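Local coordinates for protein putative ABC transporter (Thermobispora bispora, PDB 4PE6) that probably serves as the solute-binding component of an ABC transporter, likely for a carbohydrate, and here holds a trihydroxybutanoic acid, at residues A[270-275]-A[313-318]; A[284-289]-A[320-325]; A[146-151]-A[203-208]; A[196-201]-A[223-228]; A[236-241]-A[306-311]. All blocks are in the same frame, centred on the assembly; numbering follows the deposited sequence.

In the fold
Contacts 1 and 2 share helix 315-327 and touch each other: contact 1 sets it against helix 263-275, contact 2 against strand 283-290, with Trp-313 and Phe-318 packing on Phe-286. Contacts 3 and 4 form a second pair across the chain's centre, joined where Val-207 meets Phe-223. Contact 5 lies between the two groups, its centre about 11 Å from the centre of the chain, and is buried near the ligand. Contact 1 is buried too, whereas contacts 2, 3 and 4 are partly so. The chemistry follows place: an ion pair in contact 1, mostly apolar packing in 2 and 4, polar bonds to backbone in 3, and a backbone bridge with an outer salt bridge in 5.

Contact 1 of 5, residues A[270-275]-A[313-318]; sequences AALDLL and WTRELF
Arg-315 and Asp-273 meet at a slant, their guanidinium and carboxylate planes 28° apart. NH2 of Arg-315 gives OD1 of Asp-273 a salt-bridging hydrogen bond of 2.9 Å, and NE adds a weak one to the same oxygen. The fit is imperfect: OD1 lies tilted out of the guanidinium plane, and the NH2 bond is bent to 134°. With CG swung opposite the backbone N (chi1 -158°), the extended chain of Arg-315 carries the charged group across to the other helix, where NH2 comes 3.5 Å from CB of Leu-272 and CD1 of Leu-272 lies over one guanidinium face. Arg-319 bridges to the same OD1, more strongly, and Glu-276 takes NH2 of Arg-315, which makes a small ionic network. The other carboxylate oxygen, OD2 of Asp-273, lies at the edge of the Phe-318 ring, 3.6 Å from CE2. Backbone N of Ala-270 sits over one face of that ring toward its rim, while CB of Ala-270 touches CZ of Phe-318 at 3.5 Å. Thr-314 N-caps the second helix, its OG1 accepting from N of Leu-317. This is helix-helix packing within a periplasmic-binding-protein fold, joining helix 263-275 to the start of helix 315-327.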
# COMPACT_ATOMS: atom_id res chain seq x y z
N ALA A 270 14.89 -8.43 4.58
CA ALA A 270 15.03 -9.53 3.63
C ALA A 270 16.32 -9.44 2.81
O ALA A 270 17.07 -10.40 2.67
CB ALA A 270 13.82 -9.59 2.71
N ALA A 271 16.59 -8.26 2.25
CA ALA A 271 17.80 -8.07 1.45
C ALA A 271 19.06 -8.37 2.25
O ALA A 271 19.97 -9.02 1.74
CB ALA A 271 17.84 -6.66 0.87
N LEU A 272 19.13 -7.88 3.49
CA LEU A 272 20.31 -8.08 4.30
C LEU A 272 20.49 -9.57 4.63
O LEU A 272 21.61 -10.05 4.64
CB LEU A 272 20.25 -7.28 5.59
CG LEU A 272 20.26 -5.77 5.43
CD1 LEU A 272 20.32 -5.13 6.82
CD2 LEU A 272 21.41 -5.28 4.58
N ASP A 273 19.40 -10.29 4.84
CA ASP A 273 19.50 -11.73 5.11
C ASP A 273 19.97 -12.47 3.85
O ASP A 273 20.81 -13.39 3.92
CB ASP A 273 18.19 -12.29 5.66
CG ASP A 273 18.08 -12.11 7.20
OD1 ASP A 273 19.05 -11.61 7.81
OD2 ASP A 273 17.05 -12.47 7.80
N LEU A 274 19.45 -12.03 2.71
CA LEU A 274 19.85 -12.59 1.43
C LEU A 274 21.34 -12.39 1.21
O LEU A 274 22.05 -13.31 0.75
CB LEU A 274 19.03 -11.95 0.31
CG LEU A 274 17.58 -12.43 0.18
CD1 LEU A 274 16.91 -11.73 -0.98
CD2 LEU A 274 17.47 -13.93 -0.03
N LEU A 275 21.83 -11.20 1.55
CA LEU A 275 23.22 -10.85 1.31
C LEU A 275 24.20 -11.64 2.18
O LEU A 275 25.38 -11.78 1.81
CB LEU A 275 23.43 -9.34 1.53
CG LEU A 275 22.91 -8.47 0.39
CD1 LEU A 275 22.96 -6.99 0.78
CD2 LEU A 275 23.68 -8.74 -0.90
N TRP A 313 8.71 -3.11 11.77
CA TRP A 313 9.55 -4.28 11.58
C TRP A 313 10.97 -4.05 12.08
O TRP A 313 11.63 -3.09 11.67
CB TRP A 313 9.58 -4.71 10.10
CG TRP A 313 8.24 -5.00 9.60
CD1 TRP A 313 7.51 -4.21 8.77
CD2 TRP A 313 7.43 -6.14 9.90
NE1 TRP A 313 6.29 -4.78 8.54
CE2 TRP A 313 6.21 -5.97 9.22
CE3 TRP A 313 7.61 -7.29 10.68
CZ2 TRP A 313 5.18 -6.90 9.28
CZ3 TRP A 313 6.58 -8.22 10.76
CH2 TRP A 313 5.38 -8.02 10.05
N THR A 314 11.40 -4.89 13.00
CA THR A 314 12.79 -5.02 13.36
C THR A 314 13.29 -6.21 12.56
O THR A 314 12.51 -7.00 12.02
CB THR A 314 12.97 -5.29 14.86
OG1 THR A 314 12.24 -6.46 15.23
CG2 THR A 314 12.49 -4.09 15.69
N ARG A 315 14.60 -6.35 12.49
CA ARG A 315 15.17 -7.51 11.87
C ARG A 315 14.65 -8.80 12.54
O ARG A 315 14.35 -9.78 11.86
CB ARG A 315 16.69 -7.43 11.93
CG ARG A 315 17.34 -8.28 10.87
CD ARG A 315 18.85 -8.12 10.84
NE ARG A 315 19.37 -8.79 9.65
CZ ARG A 315 20.64 -8.84 9.30
NH1 ARG A 315 21.58 -8.27 10.03
NH2 ARG A 315 20.97 -9.47 8.18
N GLU A 316 14.52 -8.77 13.86
CA GLU A 316 14.00 -9.92 14.60
C GLU A 316 12.51 -10.23 14.29
O GLU A 316 12.14 -11.39 14.07
CB GLU A 316 14.22 -9.74 16.12
CG GLU A 316 14.43 -11.06 16.85
CD GLU A 316 15.47 -11.95 16.17
OE1 GLU A 316 16.65 -11.52 16.06
OE2 GLU A 316 15.11 -13.06 15.72
N LEU A 317 11.67 -9.19 14.27
CA LEU A 317 10.25 -9.40 13.92
C LEU A 317 10.12 -9.89 12.49
O LEU A 317 9.30 -10.76 12.21
CB LEU A 317 9.41 -8.13 14.14
CG LEU A 317 9.13 -7.78 15.61
CD1 LEU A 317 8.42 -6.43 15.70
CD2 LEU A 317 8.32 -8.86 16.32
N PHE A 318 10.94 -9.35 11.59
CA PHE A 318 10.99 -9.85 10.21
C PHE A 318 11.25 -11.36 10.17
O PHE A 318 10.48 -12.11 9.57
CB PHE A 318 12.06 -9.13 9.40
CG PHE A 318 12.38 -9.81 8.10
CD1 PHE A 318 11.51 -9.70 7.04
CD2 PHE A 318 13.51 -10.59 7.97
CE1 PHE A 318 11.76 -10.36 5.85
CE2 PHE A 318 13.78 -11.24 6.78
CZ PHE A 318 12.91 -11.12 5.71

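Contact 2 of 5, residues A[284-289]-A[320-325]; sequences MTFPIV and QQVEAI
The Phe-286 ring carries CG of Gln-321 over the centre of one face, a CH-pi contact 3.5 Å from the ring centroid and 12° off its normal. At the ring's edge, near its plane, comes CG2 of Val-322, a looser neighbour at 4.5 Å from CZ of Phe-286. CD1 of Ile-325 approaches obliquely, 4.1 Å from CE1 of Phe-286. The ring and the Gln-321 amide are steeply inclined to each other, and the glutamine runs antiparallel to the phenylalanine side chain. A bend at chi2 (77°) turns the glutamine, after its CG has lain on the ring, back toward the strand. There NE2 of Gln-321 reaches the backbone O of Thr-285 at 3.1 Å, but this bond is weak. The stronger hold is on the other end of the amide, where OE1 accepts from N of Val-332, so the amide is held mainly by Val-332, with the weak bond to the strand in addition. Next to it, Ile-325 drops CD1 onto CB of Met-284 (3.8 Å), a selenomethionine whose SE meets CG2 of Val-322 at 4.2 Å. Helix 315-327 thus lies over strand 283-290, with the axes of the local segments 9.0 Å apart and at 122°. Strand 122-126 adjoins the same strand, bonding through the backbones of Met-284 and Phe-286, and its Leu-124 and Asn-126 touch the Phe-286 side chain. Trp-313, ahead of the helix, packs edge-to-face with Phe-286, placing this ring between helix, sheet and the incoming loop.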
# COMPACT_ATOMS: atom_id res chain seq x y z
N MSE A 284 6.56 -14.24 -0.10
CA MSE A 284 6.27 -14.01 1.31
C MSE A 284 5.09 -13.07 1.44
O MSE A 284 5.11 -11.95 0.91
CB MSE A 284 7.48 -13.41 2.03
CG MSE A 284 8.75 -14.25 1.95
SE MSE A 284 10.31 -13.26 2.65
CE MSE A 284 10.87 -12.77 0.83
N THR A 285 4.07 -13.50 2.14
CA THR A 285 2.94 -12.63 2.47
C THR A 285 3.05 -12.08 3.88
O THR A 285 3.01 -12.81 4.87
CB THR A 285 1.59 -13.32 2.23
OG1 THR A 285 1.46 -13.60 0.83
CG2 THR A 285 0.46 -12.42 2.63
N PHE A 286 3.19 -10.76 3.96
CA PHE A 286 3.20 -10.05 5.22
C PHE A 286 1.80 -9.40 5.46
O PHE A 286 0.98 -9.34 4.53
CB PHE A 286 4.31 -8.98 5.21
CG PHE A 286 5.65 -9.50 5.66
CD1 PHE A 286 6.26 -10.55 5.01
CD2 PHE A 286 6.31 -8.91 6.73
CE1 PHE A 286 7.49 -11.04 5.42
CE2 PHE A 286 7.55 -9.39 7.15
CZ PHE A 286 8.14 -10.46 6.50
N PRO A 287 1.54 -8.93 6.68
CA PRO A 287 0.20 -8.49 7.05
C PRO A 287 -0.15 -7.06 6.67
O PRO A 287 0.67 -6.15 6.82
CB PRO A 287 0.19 -8.62 8.58
CG PRO A 287 1.62 -8.40 8.97
CD PRO A 287 2.40 -9.08 7.88
N ILE A 288 -1.40 -6.89 6.25
CA ILE A 288 -1.97 -5.56 6.03
C ILE A 288 -2.21 -4.85 7.38
O ILE A 288 -1.94 -5.42 8.45
CB ILE A 288 -3.29 -5.66 5.25
CG1 ILE A 288 -4.32 -6.50 6.03
CG2 ILE A 288 -3.07 -6.21 3.84
CD1 ILE A 288 -5.72 -6.44 5.47
N VAL A 289 -2.72 -3.62 7.32
CA VAL A 289 -3.05 -2.81 8.50
C VAL A 289 -4.56 -2.53 8.49
O VAL A 289 -5.04 -1.61 7.82
CB VAL A 289 -2.28 -1.46 8.55
CG1 VAL A 289 -2.55 -0.74 9.86
CG2 VAL A 289 -0.78 -1.68 8.36
N GLN A 320 10.95 -13.61 12.51
CA GLN A 320 9.81 -14.32 13.10
C GLN A 320 8.73 -14.57 12.07
O GLN A 320 8.19 -15.67 11.99
CB GLN A 320 9.19 -13.53 14.25
CG GLN A 320 9.96 -13.58 15.56
CD GLN A 320 9.27 -12.74 16.63
OE1 GLN A 320 8.03 -12.65 16.67
NE2 GLN A 320 10.06 -12.11 17.50
N GLN A 321 8.38 -13.54 11.31
CA GLN A 321 7.33 -13.67 10.29
C GLN A 321 7.75 -14.63 9.19
O GLN A 321 6.93 -15.42 8.72
CB GLN A 321 6.95 -12.31 9.67
CG GLN A 321 5.99 -12.39 8.48
CD GLN A 321 4.54 -12.66 8.86
OE1 GLN A 321 4.14 -12.46 10.00
NE2 GLN A 321 3.75 -13.11 7.89
N VAL A 322 9.02 -14.58 8.79
CA VAL A 322 9.55 -15.53 7.81
C VAL A 322 9.43 -16.96 8.36
O VAL A 322 9.03 -17.87 7.64
CB VAL A 322 11.00 -15.20 7.41
CG1 VAL A 322 11.57 -16.28 6.51
CG2 VAL A 322 11.08 -13.85 6.70
N GLU A 323 9.75 -17.14 9.64
CA GLU A 323 9.65 -18.46 10.24
C GLU A 323 8.22 -18.96 10.28
O GLU A 323 7.98 -20.14 10.04
CB GLU A 323 10.28 -18.48 11.64
CG GLU A 323 11.77 -18.77 11.59
CD GLU A 323 12.06 -20.19 11.11
OE1 GLU A 323 11.49 -21.15 11.67
OE2 GLU A 323 12.87 -20.35 10.17
N ALA A 324 7.28 -18.07 10.58
CA ALA A 324 5.86 -18.40 10.52
C ALA A 324 5.42 -18.78 9.11
O ALA A 324 4.61 -19.67 8.93
CB ALA A 324 5.01 -17.26 11.06
N ILE A 325 5.95 -18.09 8.10
CA ILE A 325 5.62 -18.41 6.71
C ILE A 325 6.18 -19.78 6.33
O ILE A 325 5.47 -20.58 5.76
CB ILE A 325 6.15 -17.32 5.74
CG1 ILE A 325 5.36 -16.02 5.92
CG2 ILE A 325 6.05 -17.79 4.29
CD1 ILE A 325 5.94 -14.83 5.16

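Contact 3 of 5, residues A[146-151]-A[203-208]; sequences KGNVIV and SVSTVD
Asn-148 and Asp-208 each carry CG anti to the carbonyl carbon (chi1 -64° and -57°), beside the backbone N, and from there each polar end reaches main chain on the other segment. ND2 of Asn-148 donates to the backbone O of Thr-206 at 2.9 Å. That oxygen lies in the amide plane, and the donor in turn lies in the carbonyl plane, so a well-aligned bond fixes the amide's rotation. The same ND2 passes 3.4 Å from CB of Ser-205. In the reverse direction, OD2 of Asp-208 accepts from the backbone N of Asn-148 at 2.8 Å through its anti lone pair, the bond nearly straight at 165°. Between these side-chain bonds runs a main-chain one, from N of Asp-208 to O of Asn-148, also 2.8 Å. The same carboxylate oxygen, OD2 of Asp-208, lies 3.2 Å from CA of Gly-147, which has no side chain to keep it away. Farther in, the contact turns apolar: the Ile-150 and Val-207 side chains run roughly perpendicular, with CD1 of Ile-150 4.0 Å from CG2 of Val-207. The 203-208 loop leads straight into strand 209-211, which pairs with strand 147-153 through the backbone of Ile-150, while strand 178-185 pairs with the other edge of strand 147-153 through Gly-147 and Val-149. The chemistry implies a directional join: three hydrogen bonds centred on Asn-148 fix how the loop approaches the strand, and the carboxylate of Asp-208 serves as acceptor for a backbone N-H where the strand pairing is just beginning.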
# COMPACT_ATOMS: atom_id res chain seq x y z
N LYS A 146 -27.89 -2.59 -0.52
CA LYS A 146 -28.61 -1.91 -1.57
C LYS A 146 -28.24 -0.43 -1.57
O LYS A 146 -27.77 0.10 -0.57
CB LYS A 146 -30.12 -2.05 -1.38
CG LYS A 146 -30.68 -1.31 -0.17
CD LYS A 146 -32.18 -1.07 -0.30
CE LYS A 146 -32.74 -0.40 0.95
NZ LYS A 146 -32.81 -1.34 2.12
N GLY A 147 -28.45 0.22 -2.70
CA GLY A 147 -28.18 1.63 -2.86
C GLY A 147 -27.19 1.88 -3.96
O GLY A 147 -26.93 1.01 -4.81
N ASN A 148 -26.65 3.10 -3.96
CA ASN A 148 -25.76 3.54 -5.01
C ASN A 148 -24.34 3.70 -4.46
O ASN A 148 -24.13 4.25 -3.37
CB ASN A 148 -26.24 4.87 -5.59
CG ASN A 148 -27.59 4.76 -6.27
OD1 ASN A 148 -27.89 3.75 -6.94
ND2 ASN A 148 -28.41 5.81 -6.14
N VAL A 149 -23.38 3.21 -5.22
CA VAL A 149 -21.98 3.34 -4.83
C VAL A 149 -21.09 3.90 -5.92
O VAL A 149 -21.37 3.74 -7.14
CB VAL A 149 -21.39 2.00 -4.36
CG1 VAL A 149 -22.14 1.48 -3.16
CG2 VAL A 149 -21.38 0.99 -5.49
N ILE A 150 -19.99 4.53 -5.48
CA ILE A 150 -18.94 4.94 -6.39
C ILE A 150 -17.71 4.07 -6.09
O ILE A 150 -17.37 3.86 -4.93
CB ILE A 150 -18.59 6.43 -6.21
CG1 ILE A 150 -19.76 7.29 -6.69
CG2 ILE A 150 -17.30 6.79 -6.94
CD1 ILE A 150 -19.54 8.78 -6.50
N VAL A 151 -17.07 3.56 -7.14
CA VAL A 151 -15.80 2.87 -7.00
C VAL A 151 -14.69 3.84 -7.40
O VAL A 151 -14.70 4.37 -8.51
CB VAL A 151 -15.73 1.61 -7.89
CG1 VAL A 151 -14.40 0.87 -7.72
CG2 VAL A 151 -16.89 0.68 -7.59
N SER A 203 -23.81 14.66 -11.61
CA SER A 203 -24.48 13.81 -12.60
C SER A 203 -25.09 12.54 -12.03
O SER A 203 -25.71 11.79 -12.78
CB SER A 203 -23.49 13.43 -13.71
OG SER A 203 -22.54 12.51 -13.22
N VAL A 204 -24.92 12.26 -10.74
CA VAL A 204 -25.41 11.00 -10.18
C VAL A 204 -26.43 11.16 -9.07
O VAL A 204 -26.54 12.21 -8.44
CB VAL A 204 -24.26 10.08 -9.70
CG1 VAL A 204 -23.33 9.75 -10.86
CG2 VAL A 204 -23.49 10.69 -8.53
N SER A 205 -27.20 10.08 -8.86
CA SER A 205 -28.17 9.98 -7.76
C SER A 205 -27.44 9.92 -6.43
O SER A 205 -26.21 9.77 -6.40
CB SER A 205 -29.02 8.70 -7.90
OG SER A 205 -29.54 8.54 -9.22
N THR A 206 -28.20 9.98 -5.34
CA THR A 206 -27.66 9.89 -4.00
C THR A 206 -26.69 8.71 -3.86
O THR A 206 -26.98 7.59 -4.32
CB THR A 206 -28.78 9.75 -2.95
OG1 THR A 206 -29.79 10.74 -3.20
CG2 THR A 206 -28.21 9.94 -1.53
N VAL A 207 -25.55 8.96 -3.23
CA VAL A 207 -24.49 7.97 -3.12
C VAL A 207 -24.41 7.48 -1.68
O VAL A 207 -24.15 8.26 -0.79
CB VAL A 207 -23.13 8.57 -3.54
CG1 VAL A 207 -22.01 7.57 -3.33
CG2 VAL A 207 -23.19 9.02 -5.00
N ASP A 208 -24.59 6.19 -1.46
CA ASP A 208 -24.58 5.62 -0.11
C ASP A 208 -23.19 5.22 0.38
O ASP A 208 -22.89 5.24 1.59
CB ASP A 208 -25.54 4.44 -0.07
CG ASP A 208 -26.94 4.85 -0.49
OD1 ASP A 208 -27.55 5.60 0.28
OD2 ASP A 208 -27.42 4.47 -1.59

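Contact 4 of 5, residues A[196-201]-A[223-228]; sequences AVLGVL and FATAGK
Apolar packing of Leu-201 and Val-197 on Phe-223 makes this contact, joining the C-terminal end of helix 190-200, with Leu-201, to the last turn of helix 216-226. No hydrogen bond passes between the two segments. Leu-201 is at its centre. CD1 of Leu-201 stands over the middle of one ring face, a CH-pi contact 4.1 Å from the centroid of Phe-223 and only 5° off the normal. Its sister methyl is nearer the rim, CD2 of Leu-201 lying 3.5 Å from CZ of Phe-223. Val-197, a turn earlier, sets CG1 obliquely against the ring, 3.8 Å from CE1 of Phe-223; having CG1 anti to the backbone N (chi1 168°) carries that methyl there. Around this centre the fit is looser: CD1 of Leu-201 touches CB of Ala-226 at 4.0 Å, and CD1 of Leu-198 meets CG2 of Thr-225 at 4.1 Å. The helix carrying Phe-223 ends in a Schellman motif, where Gly-227 takes positive phi, and the chain then turns back so that CE of Lys-228 lies 4.1 Å from CB of Leu-201. Val-207, Ile-230 and Pro-231 also touch the Phe-223 side chain. With no polar bond across it, the contact rests on shape and burial of hydrocarbon, with Leu-201 as its hub, seated on the Phe-223 ring, and the aliphatic part of Lys-228 extending it toward the exposed end.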
# COMPACT_ATOMS: atom_id res chain seq x y z
N ALA A 196 -11.77 13.78 -8.66
CA ALA A 196 -12.51 12.88 -9.55
C ALA A 196 -13.96 12.66 -9.08
O ALA A 196 -14.88 12.68 -9.90
CB ALA A 196 -11.79 11.55 -9.68
N VAL A 197 -14.16 12.46 -7.78
CA VAL A 197 -15.52 12.29 -7.26
C VAL A 197 -16.33 13.58 -7.42
O VAL A 197 -17.49 13.54 -7.82
CB VAL A 197 -15.51 11.84 -5.77
CG1 VAL A 197 -16.89 11.94 -5.13
CG2 VAL A 197 -14.97 10.41 -5.66
N LEU A 198 -15.73 14.71 -7.09
CA LEU A 198 -16.40 16.01 -7.22
C LEU A 198 -16.92 16.18 -8.64
O LEU A 198 -18.03 16.70 -8.86
CB LEU A 198 -15.43 17.16 -6.90
CG LEU A 198 -15.99 18.57 -7.04
CD1 LEU A 198 -17.10 18.77 -6.02
CD2 LEU A 198 -14.89 19.61 -6.90
N GLY A 199 -16.11 15.73 -9.59
CA GLY A 199 -16.43 15.77 -11.01
C GLY A 199 -17.72 15.07 -11.38
O GLY A 199 -18.45 15.57 -12.23
N VAL A 200 -18.03 13.95 -10.73
CA VAL A 200 -19.22 13.18 -11.11
C VAL A 200 -20.46 13.40 -10.25
O VAL A 200 -21.56 13.03 -10.66
CB VAL A 200 -18.94 11.65 -11.17
CG1 VAL A 200 -17.80 11.36 -12.13
CG2 VAL A 200 -18.66 11.07 -9.78
N LEU A 201 -20.31 13.97 -9.06
CA LEU A 201 -21.44 14.13 -8.14
C LEU A 201 -22.66 14.82 -8.74
O LEU A 201 -23.77 14.32 -8.58
CB LEU A 201 -21.00 14.85 -6.84
CG LEU A 201 -20.21 13.98 -5.86
CD1 LEU A 201 -19.82 14.77 -4.61
CD2 LEU A 201 -20.96 12.71 -5.48
N PHE A 223 -17.86 15.57 -1.02
CA PHE A 223 -19.28 15.60 -0.61
C PHE A 223 -19.58 16.90 0.18
O PHE A 223 -20.62 17.53 -0.03
CB PHE A 223 -19.66 14.33 0.16
CG PHE A 223 -19.94 13.14 -0.73
CD1 PHE A 223 -18.90 12.37 -1.26
CD2 PHE A 223 -21.24 12.79 -1.06
CE1 PHE A 223 -19.16 11.31 -2.10
CE2 PHE A 223 -21.51 11.74 -1.91
CZ PHE A 223 -20.47 11.00 -2.43
N ALA A 224 -18.66 17.30 1.05
CA ALA A 224 -18.81 18.57 1.77
C ALA A 224 -18.88 19.76 0.82
O ALA A 224 -19.71 20.66 1.02
CB ALA A 224 -17.68 18.76 2.77
N THR A 225 -18.05 19.76 -0.22
CA THR A 225 -18.04 20.86 -1.20
C THR A 225 -19.36 20.94 -1.95
O THR A 225 -19.84 22.02 -2.27
CB THR A 225 -16.86 20.76 -2.20
OG1 THR A 225 -15.64 21.01 -1.51
CG2 THR A 225 -16.96 21.80 -3.30
N ALA A 226 -19.96 19.77 -2.20
CA ALA A 226 -21.25 19.69 -2.87
C ALA A 226 -22.42 19.89 -1.90
O ALA A 226 -23.57 19.96 -2.34
CB ALA A 226 -21.39 18.36 -3.59
N GLY A 227 -22.13 19.95 -0.60
CA GLY A 227 -23.18 20.07 0.42
C GLY A 227 -24.01 18.81 0.61
O GLY A 227 -25.12 18.86 1.15
N LYS A 228 -23.50 17.67 0.15
CA LYS A 228 -24.20 16.40 0.26
C LYS A 228 -23.71 15.62 1.48
O LYS A 228 -22.55 15.69 1.81
CB LYS A 228 -23.96 15.57 -1.00
CG LYS A 228 -24.60 16.12 -2.27
CD LYS A 228 -24.29 15.18 -3.43
CE LYS A 228 -24.45 15.84 -4.79
NZ LYS A 228 -25.86 15.85 -5.29

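Contact 5 of 5, residues A[236-241]-A[306-311]; sequences ETNGRA and DEYAAW
Tyr-308 and Asn-238 form the tight part: a single beta bridge joins their backbones, CA atoms 4.0 Å apart. Hydrogen bonds run from N of Ala-309 to O of Thr-237 at 2.8 Å and from N of Gly-239 to O of Glu-307 at 3.3 Å. CB of Asn-238 sits over the centre of one Tyr-308 ring face, a CH-pi contact 3.8 Å from the centroid. CG of Asn-238 lies between the backbone N and carbonyl carbon (chi1 70°), where OD1 can N-cap helix 239-247 by accepting from N of Ala-241. A water completes this part, accepting from OG1 of Thr-237 and donating to O of Ala-309. Against this close-packed part, the outer side is ionic: Arg-240 runs alongside the exposed Asp-306. NH1 and NH2 of Arg-240 both grip OD1 of Asp-306, at 2.6 and 2.9 Å. OD1 lies in the guanidinium plane, yet is met from above its own carboxylate plane. The Tyr-308 side chain is about 7 Å from the bound trihydroxybutanoic acid. Here the start of helix 239-247 is fastened to the loop between helices 293-302 and 315-327; Met-258 of strand 255-258, a ligand-pocket residue, touches both Tyr-308 and Thr-237, and strand 283-290 lies against Ala-309.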
# COMPACT_ATOMS: atom_id res chain seq x y z
N GLU A 236 -8.11 6.70 4.50
CA GLU A 236 -6.67 6.65 4.79
C GLU A 236 -6.44 6.10 6.19
O GLU A 236 -7.21 6.40 7.10
CB GLU A 236 -6.06 8.06 4.76
CG GLU A 236 -6.08 8.75 3.41
CD GLU A 236 -7.36 9.49 3.08
OE1 GLU A 236 -8.36 9.34 3.80
OE2 GLU A 236 -7.36 10.22 2.07
N THR A 237 -5.36 5.35 6.37
CA THR A 237 -4.94 4.88 7.68
C THR A 237 -3.93 5.87 8.25
O THR A 237 -2.95 5.48 8.87
CB THR A 237 -4.31 3.48 7.59
OG1 THR A 237 -3.36 3.47 6.52
CG2 THR A 237 -5.39 2.43 7.35
N ASN A 238 -4.16 7.17 8.02
CA ASN A 238 -3.23 8.18 8.51
C ASN A 238 -3.85 8.95 9.68
O ASN A 238 -5.01 8.75 10.01
CB ASN A 238 -2.73 9.10 7.37
CG ASN A 238 -3.78 10.04 6.81
OD1 ASN A 238 -4.91 10.12 7.28
ND2 ASN A 238 -3.39 10.77 5.78
N GLY A 239 -3.04 9.78 10.32
CA GLY A 239 -3.49 10.55 11.48
C GLY A 239 -4.68 11.45 11.20
O GLY A 239 -5.59 11.57 12.01
N ARG A 240 -4.68 12.10 10.04
CA ARG A 240 -5.72 13.07 9.70
C ARG A 240 -7.09 12.40 9.49
O ARG A 240 -8.12 12.92 9.94
CB ARG A 240 -5.33 13.84 8.43
CG ARG A 240 -6.38 14.83 7.94
CD ARG A 240 -5.92 15.54 6.68
NE ARG A 240 -4.70 16.31 6.93
CZ ARG A 240 -3.47 15.97 6.56
NH1 ARG A 240 -3.24 14.84 5.86
NH2 ARG A 240 -2.46 16.77 6.87
N ALA A 241 -7.10 11.25 8.82
CA ALA A 241 -8.37 10.57 8.53
C ALA A 241 -8.97 9.96 9.79
O ALA A 241 -10.18 10.05 10.04
CB ALA A 241 -8.18 9.50 7.47
N ASP A 306 -0.09 13.36 8.61
CA ASP A 306 0.22 12.77 7.30
C ASP A 306 0.88 11.39 7.36
O ASP A 306 1.26 10.84 6.33
CB ASP A 306 1.10 13.73 6.50
CG ASP A 306 0.38 15.01 6.16
OD1 ASP A 306 -0.65 14.95 5.47
OD2 ASP A 306 0.84 16.08 6.58
N GLU A 307 1.05 10.84 8.56
CA GLU A 307 1.75 9.58 8.74
C GLU A 307 0.75 8.44 8.67
O GLU A 307 -0.22 8.43 9.40
CB GLU A 307 2.48 9.52 10.07
CG GLU A 307 3.25 8.23 10.33
CD GLU A 307 3.81 8.14 11.74
OE1 GLU A 307 3.53 9.05 12.55
OE2 GLU A 307 4.52 7.16 12.04
N TYR A 308 1.01 7.49 7.77
CA TYR A 308 0.17 6.32 7.62
C TYR A 308 0.61 5.23 8.61
O TYR A 308 1.80 5.07 8.91
CB TYR A 308 0.25 5.79 6.17
CG TYR A 308 -0.53 6.64 5.19
CD1 TYR A 308 -0.15 7.95 4.92
CD2 TYR A 308 -1.66 6.14 4.55
CE1 TYR A 308 -0.85 8.73 4.02
CE2 TYR A 308 -2.37 6.91 3.65
CZ TYR A 308 -1.96 8.21 3.39
OH TYR A 308 -2.64 8.99 2.50
N ALA A 309 -0.36 4.49 9.11
CA ALA A 309 -0.10 3.37 10.01
C ALA A 309 0.78 2.36 9.29
O ALA A 309 0.55 2.04 8.10
CB ALA A 309 -1.40 2.73 10.47
N ALA A 310 1.77 1.87 10.02
CA ALA A 310 2.82 1.00 9.48
C ALA A 310 3.31 0.06 10.58
O ALA A 310 3.38 0.46 11.73
CB ALA A 310 3.97 1.86 8.96
N TRP A 311 3.63 -1.20 10.25
CA TRP A 311 4.11 -2.10 11.28
C TRP A 311 5.61 -1.84 11.53
O TRP A 311 6.37 -1.63 10.58
CB TRP A 311 3.86 -3.57 10.91
CG TRP A 311 2.42 -3.94 10.73
CD1 TRP A 311 1.86 -4.50 9.62
CD2 TRP A 311 1.37 -3.81 11.68
NE1 TRP A 311 0.52 -4.75 9.83
CE2 TRP A 311 0.19 -4.31 11.08
CE3 TRP A 311 1.30 -3.31 12.99
CZ2 TRP A 311 -1.04 -4.32 11.73
CZ3 TRP A 311 0.08 -3.33 13.64
CH2 TRP A 311 -1.08 -3.83 13.01
O HOH W 1 -1.62 1.44 6.45